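Local coordinates for protein arylamine n-acetyltransferase (Mycobacterium smegmatis, PDB 1W5R) that catalyses transfer of an acetyl group to arylamines, in its natural form probably from acetyl-coenzyme A by way of an acetylated cysteine, at residues G70-E75 / W197-H202; V98-A103 / E175-Y180; R227-H232 / I240-A245. The protein carries 1 engineered substitution. All blocks are in the same frame, centred on the assembly; numbering follows the deposited sequence.

How the contacts relate
The three contacts occupy different parts of one chain. Contact 1 packs helix 73-87 against helix 189-201 at the engineered position Gln-73, where the natural cysteine is probably the triad nucleophile of this family. Contact 2 is nested within the chain loop closed by contact 1; the centres are about 20 Å apart and the nearest atoms about 6 Å. His-113, probably the triad histidine, touches Gln-73 in the first and Val-98 and Tyr-180 in the second, and Tyr-180 makes a weak hydrogen bond to Asp-130, probably the triad aspartate. Contact 3 follows later in the chain, its centre about 23 Å from each of the others, and belongs to a second sheet that continues into the other subunit.

Contact 1. Residues G70-E75 / W197-H202; sequences GGYQYE and WYVSTH. Engineered in segment 70-75: Gln-73 (natural residue Cys).
Ser-200 OG is held by two groups, the carbonyl of Ser-196 and the backbone N of Val-52, while the hydroxyl of Tyr-72 bonds to OG of Ser-196. Across the contact it is Ser-200 CB that comes nearest, 3.3 Å from Tyr-72 OH. The phenol of Tyr-72 reaches helix 189-201 because CG sits between the backbone N and the carbonyl carbon (chi1 74°), on a CB already directed toward that helix.

Val-199 is the apolar centre of the contact, and its two methyls have separate tasks. CG1, anti to the backbone N (chi1 -179°), meets Tyr-72 CE1 at 3.6 Å in an oblique approach to the ring and also lies 3.9 Å from Gln-73 NE2. CG2 comes to the edge of the Tyr-74 ring, 3.9 Å from CE1 and close to the ring plane. Tyr-72 CE2 also lies in the plane of the Tyr-74 ring, but at a neighbouring part of its rim, beside CD1.

Gln-73 is engineered, replacing the natural cysteine. Its bent chain places CD over one face of the Tyr-72 ring, offset toward the rim; NE2 bonds to the carbonyl of Thr-112, and the side chain touches His-113. Tyr-72 is the N-cap of helix 73-87, and its backbone N donates to Glu-75 OE2 at 2.7 Å and 161°, the half of a capping box supplied by the third helical residue. Glu-75 OE1 has its own partner in a salt bridge to Lys-63.

The five touching residues are all buried. Tyr-72 OH, Gln-73 NE2 and Ser-200 OG all find partners outside the two segments, so the two helices meet here through apolar packing, while polar bonds to other parts of the chain fix the groups that pack.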
loop_
_atom_site.group_PDB
_atom_site.type_symbol
_atom_site.label_atom_id
_atom_site.label_comp_id
_atom_site.label_asym_id
_atom_site.label_seq_id
_atom_site.Cartn_x
_atom_site.Cartn_y
_atom_site.Cartn_z
ATOM N N GLY A 70 5.831 12.455 -19.351
ATOM C CA GLY A 70 7.107 12.410 -18.654
ATOM C C GLY A 70 8.181 11.937 -19.616
ATOM O O GLY A 70 8.027 11.977 -20.840
ATOM N N GLY A 71 9.280 11.467 -19.063
ATOM C CA GLY A 71 10.337 10.888 -19.880
ATOM C C GLY A 71 11.279 10.109 -19.006
ATOM O O GLY A 71 11.017 9.934 -17.802
ATOM N N TYR A 72 12.334 9.579 -19.615
ATOM C CA TYR A 72 13.329 8.841 -18.853
ATOM C C TYR A 72 14.613 9.664 -18.654
ATOM O O TYR A 72 14.575 10.887 -18.851
ATOM C CB TYR A 72 13.503 7.395 -19.374
ATOM C CG TYR A 72 14.241 7.174 -20.689
ATOM C CD1 TYR A 72 14.435 5.873 -21.143
ATOM C CD2 TYR A 72 14.791 8.225 -21.429
ATOM C CE1 TYR A 72 15.124 5.600 -22.319
ATOM C CE2 TYR A 72 15.512 7.961 -22.609
ATOM C CZ TYR A 72 15.673 6.632 -23.037
ATOM O OH TYR A 72 16.389 6.309 -24.170
ATOM N N GLN A 73 15.707 9.042 -18.237
ATOM C CA GLN A 73 16.857 9.788 -17.727
ATOM C C GLN A 73 17.372 10.877 -18.674
ATOM O O GLN A 73 17.652 12.011 -18.248
ATOM C CB GLN A 73 17.999 8.831 -17.334
ATOM C CG GLN A 73 18.434 7.803 -18.356
ATOM C CD GLN A 73 17.637 6.491 -18.297
ATOM O OE1 GLN A 73 16.499 6.462 -17.836
ATOM N NE2 GLN A 73 18.249 5.406 -18.764
ATOM N N TYR A 74 17.510 10.538 -19.954
ATOM C CA TYR A 74 18.049 11.511 -20.923
ATOM C C TYR A 74 17.117 12.690 -21.178
ATOM O O TYR A 74 17.555 13.823 -21.480
ATOM C CB TYR A 74 18.349 10.834 -22.243
ATOM C CG TYR A 74 19.420 9.783 -22.193
ATOM C CD1 TYR A 74 19.093 8.426 -22.127
ATOM C CD2 TYR A 74 20.773 10.137 -22.204
ATOM C CE1 TYR A 74 20.089 7.442 -22.083
ATOM C CE2 TYR A 74 21.779 9.165 -22.166
ATOM C CZ TYR A 74 21.431 7.821 -22.097
ATOM O OH TYR A 74 22.394 6.838 -22.086
ATOM N N GLU A 75 15.826 12.415 -21.068
ATOM C CA GLU A 75 14.819 13.441 -21.304
ATOM C C GLU A 75 14.742 14.385 -20.116
ATOM O O GLU A 75 14.707 15.609 -20.277
ATOM C CB GLU A 75 13.461 12.794 -21.605
ATOM C CG GLU A 75 13.474 12.033 -22.920
ATOM C CD GLU A 75 12.282 11.124 -23.088
ATOM O OE1 GLU A 75 11.498 11.354 -24.043
ATOM O OE2 GLU A 75 12.144 10.162 -22.292
ATOM N N TRP A 197 19.617 6.176 -27.889
ATOM C CA TRP A 197 19.202 5.233 -28.918
ATOM C C TRP A 197 19.283 3.786 -28.403
ATOM O O TRP A 197 18.328 3.007 -28.568
ATOM C CB TRP A 197 20.060 5.406 -30.186
ATOM C CG TRP A 197 19.636 4.473 -31.284
ATOM C CD1 TRP A 197 20.238 3.297 -31.655
ATOM C CD2 TRP A 197 18.477 4.610 -32.106
ATOM N NE1 TRP A 197 19.523 2.704 -32.684
ATOM C CE2 TRP A 197 18.440 3.495 -32.973
ATOM C CE3 TRP A 197 17.475 5.581 -32.209
ATOM C CZ2 TRP A 197 17.416 3.314 -33.916
ATOM C CZ3 TRP A 197 16.464 5.402 -33.154
ATOM C CH2 TRP A 197 16.443 4.273 -33.984
ATOM N N TYR A 198 20.410 3.428 -27.793
ATOM C CA TYR A 198 20.605 2.093 -27.227
ATOM C C TYR A 198 19.540 1.747 -26.183
ATOM O O TYR A 198 18.880 0.702 -26.252
ATOM C CB TYR A 198 22.002 2.010 -26.602
ATOM C CG TYR A 198 22.411 0.637 -26.105
ATOM C CD1 TYR A 198 22.828 -0.357 -27.002
ATOM C CD2 TYR A 198 22.417 0.337 -24.737
ATOM C CE1 TYR A 198 23.224 -1.611 -26.562
ATOM C CE2 TYR A 198 22.821 -0.920 -24.286
ATOM C CZ TYR A 198 23.215 -1.888 -25.205
ATOM O OH TYR A 198 23.610 -3.132 -24.753
ATOM N N VAL A 199 19.365 2.651 -25.221
ATOM C CA VAL A 199 18.474 2.365 -24.087
ATOM C C VAL A 199 17.017 2.248 -24.561
ATOM O O VAL A 199 16.223 1.478 -23.989
ATOM C CB VAL A 199 18.598 3.457 -22.999
ATOM C CG1 VAL A 199 17.696 3.125 -21.816
ATOM C CG2 VAL A 199 20.027 3.539 -22.488
ATOM N N SER A 200 16.668 3.017 -25.595
ATOM C CA SER A 200 15.278 3.064 -26.058
ATOM C C SER A 200 14.963 2.062 -27.171
ATOM O O SER A 200 13.785 1.924 -27.528
ATOM C CB SER A 200 14.859 4.492 -26.459
ATOM O OG SER A 200 15.538 4.906 -27.642
ATOM N N THR A 201 15.978 1.373 -27.707
ATOM C CA THR A 201 15.727 0.425 -28.822
ATOM C C THR A 201 16.321 -0.967 -28.682
ATOM O O THR A 201 15.885 -1.877 -29.386
ATOM C CB THR A 201 16.146 0.973 -30.202
ATOM O OG1 THR A 201 17.571 1.099 -30.265
ATOM C CG2 THR A 201 15.503 2.309 -30.447
ATOM N N HIS A 202 17.320 -1.158 -27.824
ATOM C CA HIS A 202 17.900 -2.487 -27.723
ATOM C C HIS A 202 16.858 -3.440 -27.107
ATOM O O HIS A 202 16.275 -3.112 -26.075
ATOM C CB HIS A 202 19.194 -2.482 -26.917
ATOM C CG HIS A 202 19.913 -3.792 -26.973
ATOM N ND1 HIS A 202 19.522 -4.883 -26.229
ATOM C CD2 HIS A 202 20.968 -4.201 -27.716
ATOM C CE1 HIS A 202 20.316 -5.906 -26.501
ATOM N NE2 HIS A 202 21.199 -5.518 -27.402
#

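Contact 2. Residues V98-A103 / E175-Y180; sequences VVWMRA and EWQPLY
An antiparallel strand pairing ends here and gives way to a type II turn, Val-99 to Arg-102. Val-98 and Tyr-180 form a non-hydrogen-bonded pair with CA atoms 4.2 Å apart, and next to it Val-99 N donates to Leu-179 O at 3.0 Å. Beyond this the loop is joined through the indole of Trp-100. Its NE1 donates to Gln-177 OE1 at 2.9 Å and 158°; the oxygen lies near the ring plane, whereas NE1 stands above the amide plane; the two planes are 62° apart. Gln-177 reaches the indole edge with a chain extended beyond CG (chi2 -166°). Leu-179 CD2 sits over one face of the indole, 3.7 Å from the centroid of the five-membered ring, in a CH-pi contact, and Met-101 CG lies over the rim of the opposite face. A water links Met-101 N, at 2.8 Å, to Pro-178 O, at 2.7 Å, while Val-99 CG2 packs on Pro-178 CB.

Strand 175-182 stands between strands 90-98 and 165-172. Toward strand 165-172, Leu-179 and Tyr-180 face Leu-168 as a classic beta bulge. In the other direction the Tyr-180 ring meets His-113 of strand 111-119 edge-to-face.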
loop_
_atom_site.group_PDB
_atom_site.type_symbol
_atom_site.label_atom_id
_atom_site.label_comp_id
_atom_site.label_asym_id
_atom_site.label_seq_id
_atom_site.Cartn_x
_atom_site.Cartn_y
_atom_site.Cartn_z
ATOM N N VAL A 98 24.789 2.224 -14.886
ATOM C CA VAL A 98 23.924 1.879 -13.756
ATOM C C VAL A 98 24.372 0.570 -13.136
ATOM O O VAL A 98 24.458 -0.462 -13.796
ATOM C CB VAL A 98 22.418 1.845 -14.180
ATOM C CG1 VAL A 98 21.504 1.410 -13.001
ATOM C CG2 VAL A 98 21.993 3.203 -14.716
ATOM N N VAL A 99 24.648 0.617 -11.831
ATOM C CA VAL A 99 25.134 -0.565 -11.124
ATOM C C VAL A 99 24.123 -1.040 -10.080
ATOM O O VAL A 99 24.411 -1.954 -9.299
ATOM C CB VAL A 99 26.510 -0.308 -10.448
ATOM C CG1 VAL A 99 27.571 0.053 -11.485
ATOM C CG2 VAL A 99 26.400 0.793 -9.379
ATOM N N TRP A 100 22.946 -0.427 -10.082
ATOM C CA TRP A 100 21.940 -0.716 -9.067
ATOM C C TRP A 100 21.574 -2.202 -9.011
ATOM O O TRP A 100 21.159 -2.787 -10.010
ATOM C CB TRP A 100 20.709 0.163 -9.261
ATOM C CG TRP A 100 19.941 0.321 -7.982
ATOM C CD1 TRP A 100 20.394 0.047 -6.720
ATOM C CD2 TRP A 100 18.611 0.816 -7.831
ATOM N NE1 TRP A 100 19.422 0.328 -5.795
ATOM C CE2 TRP A 100 18.314 0.800 -6.450
ATOM C CE3 TRP A 100 17.633 1.268 -8.729
ATOM C CZ2 TRP A 100 17.081 1.211 -5.943
ATOM C CZ3 TRP A 100 16.404 1.683 -8.224
ATOM C CH2 TRP A 100 16.140 1.651 -6.844
ATOM N N MET A 101 21.762 -2.793 -7.830
ATOM C CA MET A 101 21.440 -4.205 -7.555
ATOM C C MET A 101 22.229 -5.209 -8.399
ATOM O O MET A 101 21.870 -6.389 -8.462
ATOM C CB MET A 101 19.932 -4.463 -7.681
ATOM C CG MET A 101 19.077 -3.690 -6.687
ATOM S SD MET A 101 19.527 -4.037 -4.972
ATOM C CE MET A 101 18.954 -5.728 -4.791
ATOM N N ARG A 102 23.301 -4.745 -9.036
ATOM C CA ARG A 102 24.162 -5.624 -9.814
ATOM C C ARG A 102 25.119 -6.365 -8.900
ATOM O O ARG A 102 25.617 -5.799 -7.920
ATOM C CB ARG A 102 24.960 -4.837 -10.857
ATOM C CG ARG A 102 24.254 -4.640 -12.181
ATOM C CD ARG A 102 25.272 -4.657 -13.325
ATOM N NE ARG A 102 24.632 -4.777 -14.634
ATOM C CZ ARG A 102 25.179 -5.362 -15.693
ATOM N NH1 ARG A 102 26.380 -5.915 -15.614
ATOM N NH2 ARG A 102 24.513 -5.407 -16.839
ATOM N N ALA A 103 25.385 -7.624 -9.239
ATOM C CA ALA A 103 26.356 -8.431 -8.511
ATOM C C ALA A 103 27.746 -7.798 -8.545
ATOM O O ALA A 103 28.096 -7.072 -9.485
ATOM C CB ALA A 103 26.395 -9.846 -9.069
ATOM N N GLU A 175 20.158 0.660 4.444
ATOM C CA GLU A 175 21.186 -0.060 3.698
ATOM C C GLU A 175 21.701 0.797 2.556
ATOM O O GLU A 175 20.925 1.259 1.714
ATOM C CB GLU A 175 20.618 -1.365 3.102
ATOM C CG GLU A 175 21.051 -2.663 3.787
ATOM C CD GLU A 175 20.801 -3.901 2.920
ATOM O OE1 GLU A 175 21.383 -3.995 1.813
ATOM O OE2 GLU A 175 20.033 -4.784 3.355
ATOM N N TRP A 176 23.012 0.982 2.504
ATOM C CA TRP A 176 23.629 1.711 1.404
ATOM C C TRP A 176 23.625 0.886 0.132
ATOM O O TRP A 176 23.989 -0.295 0.149
ATOM C CB TRP A 176 25.035 2.149 1.782
ATOM C CG TRP A 176 24.995 3.284 2.718
ATOM C CD1 TRP A 176 24.994 3.236 4.085
ATOM C CD2 TRP A 176 24.902 4.657 2.360
ATOM N NE1 TRP A 176 24.928 4.509 4.601
ATOM C CE2 TRP A 176 24.869 5.404 3.558
ATOM C CE3 TRP A 176 24.846 5.333 1.134
ATOM C CZ2 TRP A 176 24.777 6.797 3.568
ATOM C CZ3 TRP A 176 24.760 6.701 1.137
ATOM C CH2 TRP A 176 24.738 7.430 2.354
ATOM N N GLN A 177 23.190 1.521 -0.951
ATOM C CA GLN A 177 23.049 0.878 -2.251
ATOM C C GLN A 177 23.675 1.752 -3.320
ATOM O O GLN A 177 23.245 2.887 -3.524
ATOM C CB GLN A 177 21.576 0.662 -2.578
ATOM C CG GLN A 177 20.925 -0.326 -1.611
ATOM C CD GLN A 177 19.589 -0.830 -2.063
ATOM O OE1 GLN A 177 18.976 -0.287 -2.982
ATOM N NE2 GLN A 177 19.117 -1.891 -1.410
ATOM N N PRO A 178 24.729 1.245 -3.973
ATOM C CA PRO A 178 25.251 1.941 -5.137
ATOM C C PRO A 178 24.191 2.039 -6.237
ATOM O O PRO A 178 23.476 1.057 -6.515
ATOM C CB PRO A 178 26.413 1.037 -5.577
ATOM C CG PRO A 178 26.824 0.303 -4.307
ATOM C CD PRO A 178 25.516 0.033 -3.657
ATOM N N LEU A 179 24.094 3.218 -6.842
ATOM C CA LEU A 179 23.107 3.475 -7.886
ATOM C C LEU A 179 23.766 3.477 -9.258
ATOM O O LEU A 179 23.349 2.728 -10.150
ATOM C CB LEU A 179 22.395 4.802 -7.646
ATOM C CG LEU A 179 21.666 4.960 -6.295
ATOM C CD1 LEU A 179 20.958 6.301 -6.301
ATOM C CD2 LEU A 179 20.697 3.804 -5.975
ATOM N N TYR A 180 24.784 4.319 -9.437
ATOM C CA TYR A 180 25.473 4.361 -10.711
ATOM C C TYR A 180 26.869 4.913 -10.533
ATOM O O TYR A 180 27.177 5.521 -9.500
ATOM C CB TYR A 180 24.681 5.180 -11.734
ATOM C CG TYR A 180 24.285 6.582 -11.305
ATOM C CD1 TYR A 180 25.183 7.657 -11.388
ATOM C CD2 TYR A 180 22.994 6.845 -10.829
ATOM C CE1 TYR A 180 24.806 8.961 -11.014
ATOM C CE2 TYR A 180 22.609 8.142 -10.455
ATOM C CZ TYR A 180 23.530 9.195 -10.540
ATOM O OH TYR A 180 23.164 10.488 -10.222
HETATM O O HOH W 1 22.877 -1.419 -5.608
#

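Contact 3. Residues R227-H232 / I240-A245; sequences RNLAVH and IRFDSA
The guanidinium groups of Arg-227 and Arg-241 lie flat on one another, their planes 9° apart and their centres separated by 4.0 Å. NH2 of Arg-241 stands over the middle of the Arg-227 group, 3.5 Å from its CZ, whereas Arg-227 CD covers the rim of the other. The chains run side by side: Arg-241 is extended from CG to NE, and Arg-227 bends at chi3 (80°), which lays its head along the end of strand 236-242. There NH1 donates to two carbonyls near its own plane, Phe-242 O and Asp-243 O, each at 3.0 Å. The first bond lies in the carbonyl plane; the second, more bent, has its donor 69° above its own.

Asn-228 lies alongside Arg-241, and a water 2.7 Å from Asn-228 OD1 also makes a weak bond to Arg-241 NE. On the other face of this beta hairpin Leu-229 CD2 and Ile-240 CD1 meet at 3.8 Å, and Phe-242 CE1 rests on Leu-229 CB. Backbone bonds between Leu-229 and Ile-240 run both ways.

Ile-240, Arg-241 and Phe-242 pair with a strand of the second subunit, and Arg-173 of that subunit makes a salt bridge to Asp-243. The stack brings like charges close, Arg-227 NH1 lying 3.6 Å from Arg-241 NH2; the two carbonyls and a salt bridge from Arg-227 NH2 to Asp-277 would offset that cost and fix the rotation of the Arg-227 head.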
loop_
_atom_site.group_PDB
_atom_site.type_symbol
_atom_site.label_atom_id
_atom_site.label_comp_id
_atom_site.label_asym_id
_atom_site.label_seq_id
_atom_site.Cartn_x
_atom_site.Cartn_y
_atom_site.Cartn_z
ATOM N N ARG A 227 2.777 -4.180 -13.192
ATOM C CA ARG A 227 1.593 -4.079 -12.320
ATOM C C ARG A 227 1.891 -3.663 -10.874
ATOM O O ARG A 227 0.962 -3.448 -10.077
ATOM C CB ARG A 227 0.874 -5.431 -12.267
ATOM C CG ARG A 227 1.652 -6.474 -11.493
ATOM C CD ARG A 227 0.808 -7.718 -11.225
ATOM N NE ARG A 227 0.728 -8.625 -12.364
ATOM C CZ ARG A 227 -0.404 -9.029 -12.947
ATOM N NH1 ARG A 227 -1.589 -8.577 -12.544
ATOM N NH2 ARG A 227 -0.330 -9.892 -13.957
ATOM N N ASN A 228 3.179 -3.546 -10.543
ATOM C CA ASN A 228 3.627 -3.378 -9.167
ATOM C C ASN A 228 4.060 -1.955 -8.858
ATOM O O ASN A 228 5.073 -1.473 -9.384
ATOM C CB ASN A 228 4.782 -4.336 -8.892
ATOM C CG ASN A 228 4.377 -5.791 -9.039
ATOM O OD1 ASN A 228 3.462 -6.266 -8.363
ATOM N ND2 ASN A 228 5.057 -6.504 -9.929
ATOM N N LEU A 229 3.293 -1.296 -8.001
ATOM C CA LEU A 229 3.598 0.046 -7.545
ATOM C C LEU A 229 4.228 -0.003 -6.163
ATOM O O LEU A 229 3.583 -0.406 -5.184
ATOM C CB LEU A 229 2.338 0.907 -7.544
ATOM C CG LEU A 229 2.414 2.294 -6.916
ATOM C CD1 LEU A 229 3.470 3.148 -7.629
ATOM C CD2 LEU A 229 1.064 2.987 -6.975
ATOM N N ALA A 230 5.495 0.387 -6.074
ATOM C CA ALA A 230 6.166 0.508 -4.776
ATOM C C ALA A 230 6.096 1.947 -4.264
ATOM O O ALA A 230 6.297 2.905 -5.031
ATOM C CB ALA A 230 7.622 0.067 -4.880
ATOM N N VAL A 231 5.830 2.095 -2.972
ATOM C CA VAL A 231 5.832 3.398 -2.326
ATOM C C VAL A 231 6.769 3.312 -1.119
ATOM O O VAL A 231 6.619 2.438 -0.268
ATOM C CB VAL A 231 4.408 3.817 -1.860
ATOM C CG1 VAL A 231 4.441 5.242 -1.316
ATOM C CG2 VAL A 231 3.385 3.687 -2.995
ATOM N N HIS A 232 7.748 4.203 -1.057
ATOM C CA HIS A 232 8.609 4.319 0.109
ATOM C C HIS A 232 8.284 5.619 0.828
ATOM O O HIS A 232 8.398 6.706 0.256
ATOM C CB HIS A 232 10.091 4.291 -0.302
ATOM C CG HIS A 232 10.605 2.921 -0.620
ATOM N ND1 HIS A 232 11.946 2.649 -0.791
ATOM C CD2 HIS A 232 9.958 1.748 -0.809
ATOM C CE1 HIS A 232 12.103 1.366 -1.063
ATOM N NE2 HIS A 232 10.911 0.798 -1.084
ATOM N N ILE A 240 1.633 -2.025 -4.010
ATOM C CA ILE A 240 0.311 -2.099 -4.602
ATOM C C ILE A 240 0.406 -2.951 -5.864
ATOM O O ILE A 240 1.167 -2.636 -6.798
ATOM C CB ILE A 240 -0.251 -0.677 -4.887
ATOM C CG1 ILE A 240 -0.358 0.115 -3.577
ATOM C CG2 ILE A 240 -1.587 -0.748 -5.614
ATOM C CD1 ILE A 240 -0.374 1.618 -3.739
ATOM N N ARG A 241 -0.346 -4.047 -5.894
ATOM C CA ARG A 241 -0.339 -4.945 -7.050
ATOM C C ARG A 241 -1.651 -4.804 -7.812
ATOM O O ARG A 241 -2.716 -5.203 -7.333
ATOM C CB ARG A 241 -0.113 -6.397 -6.609
ATOM C CG ARG A 241 -0.018 -7.398 -7.756
ATOM C CD ARG A 241 -0.030 -8.848 -7.255
ATOM N NE ARG A 241 0.097 -9.801 -8.358
ATOM C CZ ARG A 241 -0.908 -10.188 -9.153
ATOM N NH1 ARG A 241 -2.134 -9.700 -9.002
ATOM N NH2 ARG A 241 -0.671 -11.061 -10.118
ATOM N N PHE A 242 -1.575 -4.229 -9.004
ATOM C CA PHE A 242 -2.747 -4.064 -9.849
ATOM C C PHE A 242 -3.148 -5.367 -10.519
ATOM O O PHE A 242 -2.310 -6.207 -10.861
ATOM C CB PHE A 242 -2.463 -2.968 -10.882
ATOM C CG PHE A 242 -2.307 -1.610 -10.268
ATOM C CD1 PHE A 242 -1.068 -0.942 -10.301
ATOM C CD2 PHE A 242 -3.373 -1.002 -9.606
ATOM C CE1 PHE A 242 -0.928 0.313 -9.709
ATOM C CE2 PHE A 242 -3.240 0.254 -9.027
ATOM C CZ PHE A 242 -2.009 0.911 -9.073
ATOM N N ASP A 243 -4.459 -5.541 -10.669
ATOM C CA ASP A 243 -5.013 -6.761 -11.225
ATOM C C ASP A 243 -4.723 -6.932 -12.712
ATOM O O ASP A 243 -4.431 -8.045 -13.153
ATOM C CB ASP A 243 -6.527 -6.793 -11.021
ATOM C CG ASP A 243 -6.928 -7.302 -9.652
ATOM O OD1 ASP A 243 -6.048 -7.676 -8.843
ATOM O OD2 ASP A 243 -8.150 -7.331 -9.398
ATOM N N SER A 244 -4.801 -5.824 -13.455
ATOM C CA SER A 244 -4.786 -5.839 -14.928
ATOM C C SER A 244 -4.225 -4.536 -15.509
ATOM O O SER A 244 -3.990 -3.561 -14.787
ATOM C CB SER A 244 -6.212 -6.047 -15.475
ATOM O OG SER A 244 -6.965 -4.845 -15.344
ATOM N N ALA A 245 -4.072 -4.518 -16.833
ATOM C CA ALA A 245 -3.638 -3.319 -17.555
ATOM C C ALA A 245 -4.543 -2.093 -17.361
ATOM O O ALA A 245 -4.054 -0.968 -17.322
ATOM C CB ALA A 245 -3.439 -3.628 -19.033
HETATM O O HOH W 2 3.244 -8.983 -8.299
#